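Local coordinates for TRAP solute Binding Protein (Uncultured marine bacterium, PDB 5I7I) that binds aromatic acids such as 3-hydroxybenzoate as the solute-binding component of a TRAP transport system, probably delivering them to the membrane subunits for uptake, at residues K222-S228 and G289-L295; F29-P33 and P73-Q79; E103-P108 and L310-W314; K50-S55 and V257-N261; S118-E123 and G263-K268. All blocks are in the same frame, centred on the assembly; numbering follows the deposited sequence.

From the N terminus, contact 2 closes first, joining the end of strand 25-31 to the start of helix 76-82. Before it closes, residues 50-55 have opened contact 4, so the two cross. Contacts 3, 5 and 1 then open in turn at 103-108, 118-123 and 222-228. Residues 257-261 close contact 4, which thus crosses all three; 263-268 close contact 5, 289-295 contact 1, and 310-314 contact 3. Contacts 1 and 5 cross each other, and both fall within the span of contact 3. Contacts 2, 4 and 5 gather helices and strands around the five-stranded sheet, contact 1 finishes the six-stranded sheet, and contact 3 ties the loop after strand 87-91 to helix 297-320.

Contact 1 (K222-S228 and G289-L295); sequences KAHTTVS and GGTIHSL
Strands 223-227 and 291-295 run parallel, with Ala223 to Val227 paired in order with Thr291 to Leu295 and a crossing angle of -29°. They form the end of a mixed six-stranded sheet in this solute-binding fold, where 291-295 is the outermost strand. Lys222 and Ala223 form a classic beta bulge opposite Thr151, and Lys222 O still receives Thr291 N. The next bond, from His224 N to Thr291 O, is weak, whereas His293 N to His224 O (2.9 Å) and Thr226 N to His293 O (2.8 Å) are sound. Water 1 links His224 O to Thr291 OG1 beside this pairing.

Among the side chains, the His224 ring brings CD2 to 3.1 Å from Thr291 O, which lies near the ring plane at its edge; its ND1 is hydrogen-bonded to ND1 of His150. CD1 of Ile292 reaches back to within 4.0 Å of His224 CB. On the sheet face of Ala223, Thr225 and Leu295 cross at about a right angle, with Thr225 CG2 3.7 Å from Leu295 CG. Thr225 places CG2 there by setting OG1 anti to its carbonyl carbon (chi1 -77°), and OG1 bonds to Ile156 O. Where the pairing ends, Leu295 O accepts two bonds from one residue, Ser228 N at 2.9 Å and Ser228 OG at 2.7 Å.

Contact 2 (F29-P33 and P73-Q79); sequences FHSFP and PPQLVDQ
His30 reaches from its strand toward Leu76 and Gln79 on the first turn of helix 76-82. Its CB lies 3.9 Å from Leu76 CD2, and CG remains beside the same methyl. ND1 passes within 3.5 Å of Leu76 CD2 and then donates to Gln79 OE1 at 2.8 Å. The acceptor lies in the imidazole plane, and ring and amide are nearly coplanar, 21° apart. CE1, next to ND1, comes to 3.4 Å from Gln79 OE1, and Tyr64, Met67 and Leu69 also touch the His30 side chain. A second bond, from Gln79 NE2 to Gly70 O, should help fix the rotation of the amide.

Leu76 divides its methyls between two aromatic residues: CD2 serves His30, while CD1 meets the edge of the Phe32 ring, 3.8 Å from Phe32 CD2. Phe32 CB packs on Pro73 CG at 3.7 Å. With CG set between the backbone N and carbonyl carbon (chi1 64°), the ring of Phe32 extends past Pro73 and Leu76 to touch the bound 3-hydroxybenzoate and Tyr94.

The contact therefore joins the end of strand 25-31, an inner strand flanked by 59-64 and 87-91, to helix 76-82, whose Leu76 also packs on Thr90 of strand 87-91.

Contact 3 (E103-P108 and L310-W314); sequences EAFELP and LEKDW
Leu107 forms the apolar centre, with both methyls turned to Trp314 and the two side chains crossing at about a right angle. CD2 of Leu107 lies 3.6 Å from Trp314 CB, and CD1 approaches the six-membered part of the indole, 3.9 Å from Trp314 CE3. In this solute-binding fold, segment 103-108, part of the loop after strand 87-91, packs as a turn against the long helix 297-320.

On one flank of Leu107, Pro108 presents its ring to Leu310, CG being 3.8 Å from Leu310 CD2, and Leu310 in turn packs on Met177 of helix 172-180. On the other flank, Ala104 sits over the indole, its backbone N above the rim of one face. CB of Ala104 makes an off-centre CH-pi contact, 4.3 Å from the centroid of the six-membered ring. The indole reaches this turn because Trp314 CG stands anti to its backbone N (chi1 -173°). Val329 of helix 325-339 also touches Trp314.

The polar edge belongs to Glu103. Its extended chain passes the pyrrole side of the indole, with CB 3.3 Å from Trp314 NE1, and the carboxylate is turned 71° to the ring. Arg321 forms a salt bridge with Glu103 OE1, so this one oxygen serves both the guanidinium and the indole N-H, which probably favours the ionised carboxylate. The indole N-H completes the pair: Trp314 NE1 donates to Glu103 OE1 at 2.7 Å with an angle of 165°, in the ring plane and on the anti lone pair of the carboxylate oxygen.

Contact 4 (K50-S55 and V257-N261); sequences KVLAES and VIDNN
Val51 and Val257 meet where the C-terminal parts of helices 38-54 and 252-259 pack together beside strand 59-64, at the edge of the five-stranded sheet. The apolar part is modest. CG1 of Val51 lies 4.2 Å from Val257 CG1 and also approaches Ile258 CD1, while Val257 CG2 rests 3.7 Å from Glu54 O. Ile59 of strand 59-64 touches both valines.

Charge pairing lies along helix 38-54. Lys50 NZ forms a salt bridge with Glu54 OE1 at 2.8 Å, reaching it because the chain is extended until chi4, where it bends (-61°). NZ also sits close to Asn261 OD1, above its carbonyl plane, at a separation too short to be trusted in detail. Water 2 joins Lys50 NZ to Asn260 O.

The hydrogen bonds centre on the Asn261 amide. Both acceptors of ND2 lie close to the amide plane: Val257 O at 2.9 Å, one turn back, and Glu54 OE1 across the contact. Together they fix the rotation of the amide, and Asn261 O is held by Trp47 NE1. Glu54 OE1 takes Asn261 ND2 at 3.0 Å nearly along its C-O direction, on the same face of the carboxylate as Lys50 NZ.

Contact 5 (S118-E123 and G263-K268); sequences SQALQE and GLALAK
Gln122 and Ala267 touch where segments 118-123 of helix 114-126 and 264-268 of helix 264-287 pack as an antiparallel pair, the segment axes 8.3 Å apart and their directions 153° from each other. The second segment opens helix 264-287, which runs from the five-stranded sheet to the six-stranded one, consistent with the long domain-spanning helix of TRAP binding proteins. Gly263 takes its N-cap position.

Gln122 CB meets Ala267 CB at 3.5 Å, and the small alanine lets the helices come close here. With chi1 at -178°, CG of Gln122 lies anti to the backbone N, 3.7 Å from Leu264 N over the first turn; the bend at chi2 (67°) then swings the amide away to other partners, OE1 accepting from Val141 N and NE2 donating to Asp126.

Leu264 sends CD1 into the angle between Gln119 and Gln122, 3.5 Å from Gln119 O. Ser118 contributes CB, 3.4 Å from Ala267 O, whereas its OG bonds to Ala114 O and Cys143 N.

Gln119 and Lys268 lie alongside each other, pointing the same way, both extended beyond CG; the lysine methylenes pack along the amide, with CB 3.6 Å from Gln119 CD. NE2 of Gln119 turns back to Glu115 O. Beyond the packed stems, water 3 donates to Gln119 OE1 at 2.7 Å and accepts from Lys268 NZ at 3.2 Å.

Contact 1 (K222-S228 and G289-L295)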
# COMPACT_ATOMS: atom_id res chain seq x y z
N LYS A 222 -17.25 -13.38 0.08
CA LYS A 222 -18.48 -12.81 0.58
C LYS A 222 -18.44 -12.50 2.06
O LYS A 222 -19.35 -11.84 2.56
CB LYS A 222 -19.66 -13.74 0.29
CG LYS A 222 -19.92 -13.95 -1.19
CD LYS A 222 -20.38 -12.66 -1.87
CE LYS A 222 -20.59 -12.84 -3.36
NZ LYS A 222 -21.41 -14.04 -3.62
N ALA A 223 -17.42 -12.94 2.78
CA ALA A 223 -17.31 -12.62 4.20
C ALA A 223 -16.14 -11.67 4.41
O ALA A 223 -15.03 -11.91 3.93
CB ALA A 223 -17.11 -13.89 5.02
N HIS A 224 -16.41 -10.58 5.12
CA HIS A 224 -15.45 -9.50 5.28
C HIS A 224 -15.44 -9.05 6.73
O HIS A 224 -16.50 -8.85 7.33
CB HIS A 224 -15.82 -8.33 4.37
CG HIS A 224 -16.16 -8.75 2.98
ND1 HIS A 224 -15.20 -9.10 2.06
CD2 HIS A 224 -17.35 -8.92 2.36
CE1 HIS A 224 -15.78 -9.46 0.93
NE2 HIS A 224 -17.08 -9.37 1.08
N THR A 225 -14.24 -8.91 7.29
CA THR A 225 -14.07 -8.47 8.66
C THR A 225 -13.15 -7.26 8.71
O THR A 225 -12.10 -7.24 8.06
CB THR A 225 -13.56 -9.60 9.55
OG1 THR A 225 -14.66 -10.46 9.85
CG2 THR A 225 -12.98 -9.10 10.87
N THR A 226 -13.55 -6.28 9.48
CA THR A 226 -12.74 -5.12 9.77
C THR A 226 -12.58 -5.02 11.28
O THR A 226 -13.00 -5.91 12.03
CB THR A 226 -13.34 -3.86 9.14
OG1 THR A 226 -12.37 -2.82 9.22
CG2 THR A 226 -14.62 -3.42 9.87
N VAL A 227 -11.96 -3.94 11.74
CA VAL A 227 -11.82 -3.72 13.17
C VAL A 227 -12.42 -2.38 13.53
O VAL A 227 -12.34 -1.41 12.76
CB VAL A 227 -10.37 -3.84 13.69
CG1 VAL A 227 -9.81 -5.23 13.42
CG2 VAL A 227 -9.50 -2.79 13.06
N SER A 228 -13.05 -2.34 14.69
CA SER A 228 -13.57 -1.11 15.24
C SER A 228 -12.44 -0.32 15.89
O SER A 228 -11.32 -0.81 16.06
CB SER A 228 -14.66 -1.40 16.27
OG SER A 228 -14.12 -2.06 17.40
N GLY A 289 -23.68 -9.19 -2.02
CA GLY A 289 -24.08 -10.18 -1.05
C GLY A 289 -23.10 -10.39 0.09
O GLY A 289 -23.19 -11.42 0.77
N GLY A 290 -22.21 -9.46 0.32
CA GLY A 290 -21.24 -9.64 1.37
C GLY A 290 -21.78 -9.31 2.74
O GLY A 290 -22.73 -8.54 2.93
N THR A 291 -21.11 -9.87 3.74
CA THR A 291 -21.26 -9.46 5.13
C THR A 291 -20.03 -8.68 5.55
O THR A 291 -18.93 -8.89 5.02
CB THR A 291 -21.42 -10.66 6.08
OG1 THR A 291 -20.34 -11.59 5.91
CG2 THR A 291 -22.75 -11.37 5.85
N ILE A 292 -20.23 -7.78 6.51
CA ILE A 292 -19.13 -7.01 7.07
C ILE A 292 -19.27 -7.04 8.57
O ILE A 292 -20.30 -6.60 9.12
CB ILE A 292 -19.04 -5.58 6.49
CG1 ILE A 292 -17.93 -4.78 7.18
CG2 ILE A 292 -20.34 -4.83 6.64
CD1 ILE A 292 -16.57 -5.36 7.00
N HIS A 293 -18.26 -7.58 9.24
CA HIS A 293 -18.24 -7.77 10.67
C HIS A 293 -17.08 -6.95 11.22
O HIS A 293 -15.98 -6.97 10.66
CB HIS A 293 -18.02 -9.25 10.99
CG HIS A 293 -18.03 -9.58 12.45
ND1 HIS A 293 -19.12 -9.35 13.25
CD2 HIS A 293 -17.09 -10.13 13.25
CE1 HIS A 293 -18.85 -9.74 14.49
NE2 HIS A 293 -17.61 -10.22 14.51
N SER A 294 -17.30 -6.26 12.33
CA SER A 294 -16.31 -5.36 12.89
C SER A 294 -15.90 -5.85 14.28
O SER A 294 -16.72 -5.88 15.20
CB SER A 294 -16.87 -3.94 12.96
OG SER A 294 -15.87 -3.05 13.39
N LEU A 295 -14.64 -6.26 14.42
CA LEU A 295 -14.17 -6.79 15.69
C LEU A 295 -14.09 -5.70 16.75
O LEU A 295 -13.67 -4.56 16.49
CB LEU A 295 -12.78 -7.39 15.52
CG LEU A 295 -12.66 -8.49 14.46
CD1 LEU A 295 -11.25 -9.05 14.49
CD2 LEU A 295 -13.67 -9.58 14.70
O HOH W 1 -18.29 -11.01 7.66

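Contact 2 (F29-P33 and P73-Q79)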
# COMPACT_ATOMS: atom_id res chain seq x y z
N PHE A 29 5.35 5.80 -17.75
CA PHE A 29 4.86 5.33 -16.47
C PHE A 29 4.49 3.86 -16.57
O PHE A 29 3.78 3.46 -17.50
CB PHE A 29 3.62 6.12 -16.03
CG PHE A 29 2.91 5.51 -14.85
CD1 PHE A 29 3.32 5.77 -13.55
CD2 PHE A 29 1.87 4.61 -15.05
CE1 PHE A 29 2.68 5.17 -12.49
CE2 PHE A 29 1.24 4.02 -13.98
CZ PHE A 29 1.65 4.30 -12.71
N HIS A 30 4.93 3.07 -15.60
CA HIS A 30 4.66 1.64 -15.59
C HIS A 30 4.09 1.22 -14.24
O HIS A 30 4.56 1.67 -13.19
CB HIS A 30 5.97 0.88 -15.87
CG HIS A 30 5.76 -0.50 -16.39
ND1 HIS A 30 6.71 -1.49 -16.27
CD2 HIS A 30 4.74 -1.05 -17.09
CE1 HIS A 30 6.28 -2.59 -16.86
NE2 HIS A 30 5.07 -2.35 -17.35
N SER A 31 3.07 0.36 -14.25
CA SER A 31 2.54 -0.19 -13.00
C SER A 31 1.83 -1.50 -13.30
O SER A 31 1.61 -1.87 -14.46
CB SER A 31 1.63 0.82 -12.32
OG SER A 31 1.33 0.43 -11.00
N PHE A 32 1.45 -2.20 -12.23
CA PHE A 32 0.89 -3.55 -12.34
C PHE A 32 -0.64 -3.62 -12.38
O PHE A 32 -1.16 -4.53 -13.03
CB PHE A 32 1.42 -4.50 -11.25
CG PHE A 32 1.06 -4.10 -9.85
CD1 PHE A 32 -0.14 -4.52 -9.27
CD2 PHE A 32 1.91 -3.32 -9.11
CE1 PHE A 32 -0.48 -4.12 -7.98
CE2 PHE A 32 1.58 -2.93 -7.83
CZ PHE A 32 0.39 -3.33 -7.26
N PRO A 33 -1.40 -2.76 -11.69
CA PRO A 33 -2.86 -2.92 -11.75
C PRO A 33 -3.38 -2.65 -13.15
O PRO A 33 -2.74 -1.92 -13.92
CB PRO A 33 -3.39 -1.86 -10.75
CG PRO A 33 -2.25 -1.55 -9.88
CD PRO A 33 -1.06 -1.64 -10.80
N PRO A 73 5.61 -7.57 -11.07
CA PRO A 73 5.45 -6.40 -10.21
C PRO A 73 6.67 -6.07 -9.36
O PRO A 73 6.96 -4.88 -9.17
CB PRO A 73 4.23 -6.74 -9.36
CG PRO A 73 3.37 -7.54 -10.31
CD PRO A 73 4.40 -8.41 -11.04
N PRO A 74 7.40 -7.04 -8.81
CA PRO A 74 8.56 -6.66 -7.98
C PRO A 74 9.63 -5.94 -8.77
O PRO A 74 10.45 -5.25 -8.17
CB PRO A 74 9.07 -8.00 -7.44
CG PRO A 74 7.92 -8.91 -7.53
CD PRO A 74 7.20 -8.50 -8.80
N GLN A 75 9.64 -6.07 -10.09
CA GLN A 75 10.67 -5.44 -10.90
C GLN A 75 10.43 -3.95 -11.14
O GLN A 75 11.35 -3.28 -11.62
CB GLN A 75 10.81 -6.15 -12.24
CG GLN A 75 11.16 -7.59 -12.11
CD GLN A 75 11.30 -8.24 -13.43
OE1 GLN A 75 10.33 -8.76 -13.98
NE2 GLN A 75 12.51 -8.20 -13.99
N LEU A 76 9.24 -3.44 -10.82
CA LEU A 76 8.96 -2.03 -11.08
C LEU A 76 10.00 -1.12 -10.43
O LEU A 76 10.46 -0.16 -11.05
CB LEU A 76 7.54 -1.67 -10.63
CG LEU A 76 6.42 -2.24 -11.49
CD1 LEU A 76 5.09 -2.16 -10.74
CD2 LEU A 76 6.36 -1.50 -12.82
N VAL A 77 10.41 -1.40 -9.19
CA VAL A 77 11.41 -0.55 -8.55
C VAL A 77 12.74 -0.61 -9.28
O VAL A 77 13.46 0.40 -9.36
CB VAL A 77 11.57 -0.85 -7.04
CG1 VAL A 77 10.36 -0.39 -6.27
CG2 VAL A 77 11.84 -2.32 -6.79
N ASP A 78 13.11 -1.78 -9.81
CA ASP A 78 14.36 -1.87 -10.56
C ASP A 78 14.27 -1.09 -11.86
O ASP A 78 15.19 -0.36 -12.22
CB ASP A 78 14.70 -3.33 -10.87
CG ASP A 78 14.90 -4.16 -9.62
OD1 ASP A 78 15.31 -3.59 -8.59
OD2 ASP A 78 14.65 -5.38 -9.69
N GLN A 79 13.14 -1.23 -12.56
CA GLN A 79 12.94 -0.53 -13.83
C GLN A 79 13.06 0.98 -13.66
O GLN A 79 13.73 1.65 -14.46
CB GLN A 79 11.59 -0.90 -14.41
CG GLN A 79 11.49 -2.34 -14.86
CD GLN A 79 10.12 -2.70 -15.36
OE1 GLN A 79 9.15 -2.01 -15.07
NE2 GLN A 79 10.02 -3.80 -16.09

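Contact 3 (E103-P108 and L310-W314)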
# COMPACT_ATOMS: atom_id res chain seq x y z
N GLU A 103 8.89 -0.81 6.56
CA GLU A 103 8.24 -1.92 7.25
C GLU A 103 7.59 -1.49 8.55
O GLU A 103 6.63 -2.12 9.00
CB GLU A 103 9.29 -3.01 7.56
CG GLU A 103 9.91 -3.64 6.33
CD GLU A 103 11.00 -4.64 6.67
OE1 GLU A 103 11.08 -5.03 7.85
OE2 GLU A 103 11.78 -5.01 5.75
N ALA A 104 8.11 -0.44 9.20
CA ALA A 104 7.53 -0.05 10.48
C ALA A 104 6.07 0.34 10.32
O ALA A 104 5.26 0.12 11.23
CB ALA A 104 8.31 1.11 11.10
N PHE A 105 5.72 0.90 9.17
CA PHE A 105 4.35 1.32 8.94
C PHE A 105 3.43 0.16 8.62
O PHE A 105 2.21 0.36 8.62
CB PHE A 105 4.31 2.37 7.83
CG PHE A 105 4.59 3.75 8.31
CD1 PHE A 105 5.89 4.21 8.48
CD2 PHE A 105 3.54 4.60 8.63
CE1 PHE A 105 6.14 5.50 8.95
CE2 PHE A 105 3.79 5.88 9.10
CZ PHE A 105 5.08 6.33 9.25
N GLU A 106 3.98 -1.02 8.41
CA GLU A 106 3.20 -2.22 8.15
C GLU A 106 2.85 -3.00 9.40
O GLU A 106 2.18 -4.03 9.31
CB GLU A 106 3.98 -3.14 7.22
CG GLU A 106 4.23 -2.59 5.85
CD GLU A 106 4.83 -3.62 4.95
OE1 GLU A 106 6.07 -3.77 4.95
OE2 GLU A 106 4.03 -4.31 4.28
N LEU A 107 3.32 -2.58 10.57
CA LEU A 107 3.15 -3.36 11.78
C LEU A 107 1.69 -3.35 12.24
O LEU A 107 0.91 -2.48 11.87
CB LEU A 107 4.10 -2.87 12.86
CG LEU A 107 5.58 -3.08 12.53
CD1 LEU A 107 6.46 -2.44 13.59
CD2 LEU A 107 5.90 -4.57 12.42
N PRO A 108 1.31 -4.35 13.04
CA PRO A 108 -0.11 -4.52 13.37
C PRO A 108 -0.67 -3.28 14.05
O PRO A 108 -0.07 -2.71 14.95
CB PRO A 108 -0.10 -5.74 14.30
CG PRO A 108 1.10 -6.56 13.82
CD PRO A 108 2.12 -5.50 13.51
N LEU A 310 4.64 -9.28 17.13
CA LEU A 310 5.30 -8.94 15.88
C LEU A 310 6.01 -7.60 15.98
O LEU A 310 7.09 -7.44 15.40
CB LEU A 310 4.30 -8.92 14.73
CG LEU A 310 4.88 -8.53 13.34
CD1 LEU A 310 6.14 -9.30 12.97
CD2 LEU A 310 3.83 -8.67 12.21
N GLU A 311 5.43 -6.63 16.69
CA GLU A 311 6.10 -5.35 16.86
C GLU A 311 7.44 -5.53 17.55
O GLU A 311 8.47 -5.00 17.11
CB GLU A 311 5.21 -4.40 17.66
CG GLU A 311 5.83 -3.07 18.01
CD GLU A 311 4.96 -2.25 18.93
OE1 GLU A 311 4.51 -2.77 19.99
OE2 GLU A 311 4.73 -1.08 18.62
N LYS A 312 7.44 -6.30 18.65
CA LYS A 312 8.66 -6.59 19.40
C LYS A 312 9.70 -7.26 18.51
O LYS A 312 10.89 -6.89 18.53
CB LYS A 312 8.28 -7.48 20.59
CG LYS A 312 9.44 -8.10 21.32
CD LYS A 312 8.97 -9.11 22.38
CE LYS A 312 8.37 -10.39 21.76
NZ LYS A 312 9.37 -11.48 21.56
N ASP A 313 9.29 -8.29 17.76
CA ASP A 313 10.24 -9.00 16.92
C ASP A 313 10.71 -8.13 15.77
O ASP A 313 11.87 -8.25 15.34
CB ASP A 313 9.61 -10.29 16.40
CG ASP A 313 9.39 -11.31 17.51
OD1 ASP A 313 10.05 -11.22 18.57
OD2 ASP A 313 8.58 -12.23 17.27
N TRP A 314 9.84 -7.26 15.25
CA TRP A 314 10.28 -6.34 14.20
C TRP A 314 11.36 -5.41 14.70
O TRP A 314 12.38 -5.19 14.02
CB TRP A 314 9.11 -5.55 13.59
CG TRP A 314 9.63 -4.78 12.44
CD1 TRP A 314 9.78 -5.24 11.17
CD2 TRP A 314 10.19 -3.44 12.44
NE1 TRP A 314 10.38 -4.30 10.38
CE2 TRP A 314 10.64 -3.18 11.13
CE3 TRP A 314 10.37 -2.46 13.42
CZ2 TRP A 314 11.23 -1.98 10.77
CZ3 TRP A 314 10.94 -1.25 13.06
CH2 TRP A 314 11.37 -1.03 11.74

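Contact 4 (K50-S55 and V257-N261)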
# COMPACT_ATOMS: atom_id res chain seq x y z
N LYS A 50 -2.76 16.94 -14.57
CA LYS A 50 -2.35 18.17 -13.91
C LYS A 50 -0.94 18.56 -14.35
O LYS A 50 -0.67 19.74 -14.61
CB LYS A 50 -2.46 18.00 -12.39
CG LYS A 50 -2.10 19.25 -11.55
CD LYS A 50 -2.39 19.01 -10.03
CE LYS A 50 -2.02 20.21 -9.14
NZ LYS A 50 -0.57 20.57 -9.18
N VAL A 51 -0.05 17.56 -14.46
CA VAL A 51 1.31 17.80 -14.93
C VAL A 51 1.31 18.30 -16.37
O VAL A 51 2.07 19.21 -16.73
CB VAL A 51 2.17 16.53 -14.76
CG1 VAL A 51 3.48 16.62 -15.54
CG2 VAL A 51 2.47 16.28 -13.28
N LEU A 52 0.44 17.73 -17.21
CA LEU A 52 0.31 18.19 -18.59
C LEU A 52 -0.18 19.63 -18.63
O LEU A 52 0.40 20.47 -19.32
CB LEU A 52 -0.67 17.27 -19.33
CG LEU A 52 -0.78 17.49 -20.83
CD1 LEU A 52 0.51 17.07 -21.54
CD2 LEU A 52 -1.98 16.73 -21.39
N ALA A 53 -1.23 19.93 -17.87
CA ALA A 53 -1.81 21.27 -17.88
C ALA A 53 -0.80 22.30 -17.39
O ALA A 53 -0.66 23.38 -17.98
CB ALA A 53 -3.06 21.30 -17.01
N GLU A 54 -0.10 22.00 -16.30
CA GLU A 54 0.78 22.98 -15.66
C GLU A 54 2.10 23.15 -16.41
O GLU A 54 2.78 24.17 -16.22
CB GLU A 54 0.93 22.65 -14.16
CG GLU A 54 -0.43 22.78 -13.40
CD GLU A 54 -0.42 22.42 -11.91
OE1 GLU A 54 0.56 21.85 -11.41
OE2 GLU A 54 -1.41 22.73 -11.22
N SER A 55 2.43 22.23 -17.32
CA SER A 55 3.58 22.37 -18.19
C SER A 55 3.19 22.79 -19.60
O SER A 55 4.02 22.73 -20.51
CB SER A 55 4.37 21.07 -18.25
OG SER A 55 3.65 20.04 -18.93
N VAL A 257 7.34 22.02 -12.08
CA VAL A 257 6.03 21.38 -12.27
C VAL A 257 5.97 20.05 -11.53
O VAL A 257 4.99 19.74 -10.82
CB VAL A 257 5.72 21.22 -13.77
CG1 VAL A 257 4.45 20.38 -13.94
CG2 VAL A 257 5.59 22.58 -14.44
N ILE A 258 7.01 19.23 -11.68
CA ILE A 258 7.03 17.95 -10.99
C ILE A 258 6.95 18.17 -9.48
O ILE A 258 6.16 17.52 -8.78
CB ILE A 258 8.27 17.12 -11.38
CG1 ILE A 258 8.26 16.77 -12.88
CG2 ILE A 258 8.37 15.86 -10.49
CD1 ILE A 258 7.07 15.92 -13.33
N ASP A 259 7.75 19.10 -8.96
CA ASP A 259 7.81 19.28 -7.51
C ASP A 259 6.54 19.90 -6.95
O ASP A 259 6.18 19.62 -5.80
CB ASP A 259 9.07 20.07 -7.16
CG ASP A 259 10.34 19.27 -7.45
OD1 ASP A 259 10.29 18.03 -7.27
OD2 ASP A 259 11.37 19.84 -7.82
N ASN A 260 5.82 20.67 -7.76
CA ASN A 260 4.50 21.17 -7.39
C ASN A 260 3.48 20.05 -7.37
O ASN A 260 2.36 20.24 -6.87
CB ASN A 260 4.07 22.26 -8.38
CG ASN A 260 2.81 23.02 -7.94
OD1 ASN A 260 1.84 23.12 -8.69
ND2 ASN A 260 2.85 23.58 -6.74
N ASN A 261 3.84 18.89 -7.88
CA ASN A 261 3.01 17.70 -7.91
C ASN A 261 3.71 16.54 -7.24
O ASN A 261 3.66 15.41 -7.70
CB ASN A 261 2.64 17.39 -9.35
CG ASN A 261 1.67 18.39 -9.90
OD1 ASN A 261 0.48 18.30 -9.62
ND2 ASN A 261 2.16 19.39 -10.63
O HOH W 2 -0.48 21.07 -6.29

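Contact 5 (S118-E123 and G263-K268)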
# COMPACT_ATOMS: atom_id res chain seq x y z
N SER A 118 -0.57 8.44 5.41
CA SER A 118 0.22 8.77 4.22
C SER A 118 1.10 9.99 4.46
O SER A 118 2.25 10.01 4.01
CB SER A 118 -0.71 9.03 3.04
OG SER A 118 -1.34 7.85 2.62
N GLN A 119 0.58 11.05 5.09
CA GLN A 119 1.42 12.19 5.44
C GLN A 119 2.54 11.77 6.38
O GLN A 119 3.68 12.23 6.24
CB GLN A 119 0.56 13.27 6.08
CG GLN A 119 -0.35 13.93 5.10
CD GLN A 119 -1.28 14.91 5.74
OE1 GLN A 119 -1.00 16.11 5.80
NE2 GLN A 119 -2.38 14.40 6.28
N ALA A 120 2.22 10.92 7.35
CA ALA A 120 3.24 10.39 8.24
C ALA A 120 4.34 9.68 7.45
O ALA A 120 5.53 9.92 7.67
CB ALA A 120 2.59 9.45 9.25
N LEU A 121 3.95 8.81 6.50
CA LEU A 121 4.93 8.11 5.67
C LEU A 121 5.81 9.09 4.91
O LEU A 121 7.03 8.91 4.81
CB LEU A 121 4.22 7.21 4.67
CG LEU A 121 3.97 5.79 5.18
CD1 LEU A 121 2.87 5.13 4.38
CD2 LEU A 121 5.26 4.98 5.11
N GLN A 122 5.20 10.10 4.29
CA GLN A 122 6.01 11.04 3.50
C GLN A 122 7.00 11.80 4.37
O GLN A 122 8.17 11.95 4.00
CB GLN A 122 5.09 11.99 2.73
CG GLN A 122 5.88 12.96 1.85
CD GLN A 122 6.58 12.26 0.72
OE1 GLN A 122 6.00 11.40 0.06
NE2 GLN A 122 7.84 12.63 0.47
N GLU A 123 6.57 12.31 5.52
CA GLU A 123 7.51 13.02 6.38
C GLU A 123 8.61 12.09 6.87
O GLU A 123 9.78 12.48 6.99
CB GLU A 123 6.79 13.69 7.57
CG GLU A 123 7.79 14.37 8.51
CD GLU A 123 7.18 15.23 9.58
OE1 GLU A 123 5.97 15.51 9.55
OE2 GLU A 123 7.94 15.67 10.47
N GLY A 263 5.67 15.38 -3.10
CA GLY A 263 5.96 15.70 -1.72
C GLY A 263 4.76 15.55 -0.80
O GLY A 263 3.79 14.86 -1.11
N LEU A 264 4.82 16.22 0.34
CA LEU A 264 3.80 16.05 1.38
C LEU A 264 2.40 16.37 0.88
O LEU A 264 1.44 15.69 1.24
CB LEU A 264 4.17 16.92 2.58
CG LEU A 264 3.34 16.66 3.84
CD1 LEU A 264 3.63 15.26 4.40
CD2 LEU A 264 3.65 17.73 4.87
N ALA A 265 2.25 17.43 0.08
CA ALA A 265 0.92 17.76 -0.44
C ALA A 265 0.36 16.63 -1.28
O ALA A 265 -0.84 16.34 -1.23
CB ALA A 265 0.96 19.07 -1.23
N LEU A 266 1.21 15.99 -2.09
CA LEU A 266 0.73 14.86 -2.88
C LEU A 266 0.41 13.67 -1.99
O LEU A 266 -0.59 12.98 -2.21
CB LEU A 266 1.73 14.48 -3.97
CG LEU A 266 1.31 13.30 -4.83
CD1 LEU A 266 0.01 13.61 -5.59
CD2 LEU A 266 2.41 12.92 -5.82
N ALA A 267 1.23 13.42 -0.97
CA ALA A 267 0.94 12.30 -0.08
C ALA A 267 -0.38 12.51 0.64
O ALA A 267 -1.14 11.56 0.84
CB ALA A 267 2.07 12.13 0.92
N LYS A 268 -0.66 13.76 1.06
CA LYS A 268 -1.92 14.06 1.74
C LYS A 268 -3.10 13.82 0.80
O LYS A 268 -4.08 13.16 1.17
CB LYS A 268 -1.90 15.50 2.25
CG LYS A 268 -3.21 15.95 2.87
CD LYS A 268 -3.08 17.36 3.43
CE LYS A 268 -4.32 17.73 4.22
NZ LYS A 268 -4.14 19.01 4.93
O HOH W 3 -2.07 18.18 7.16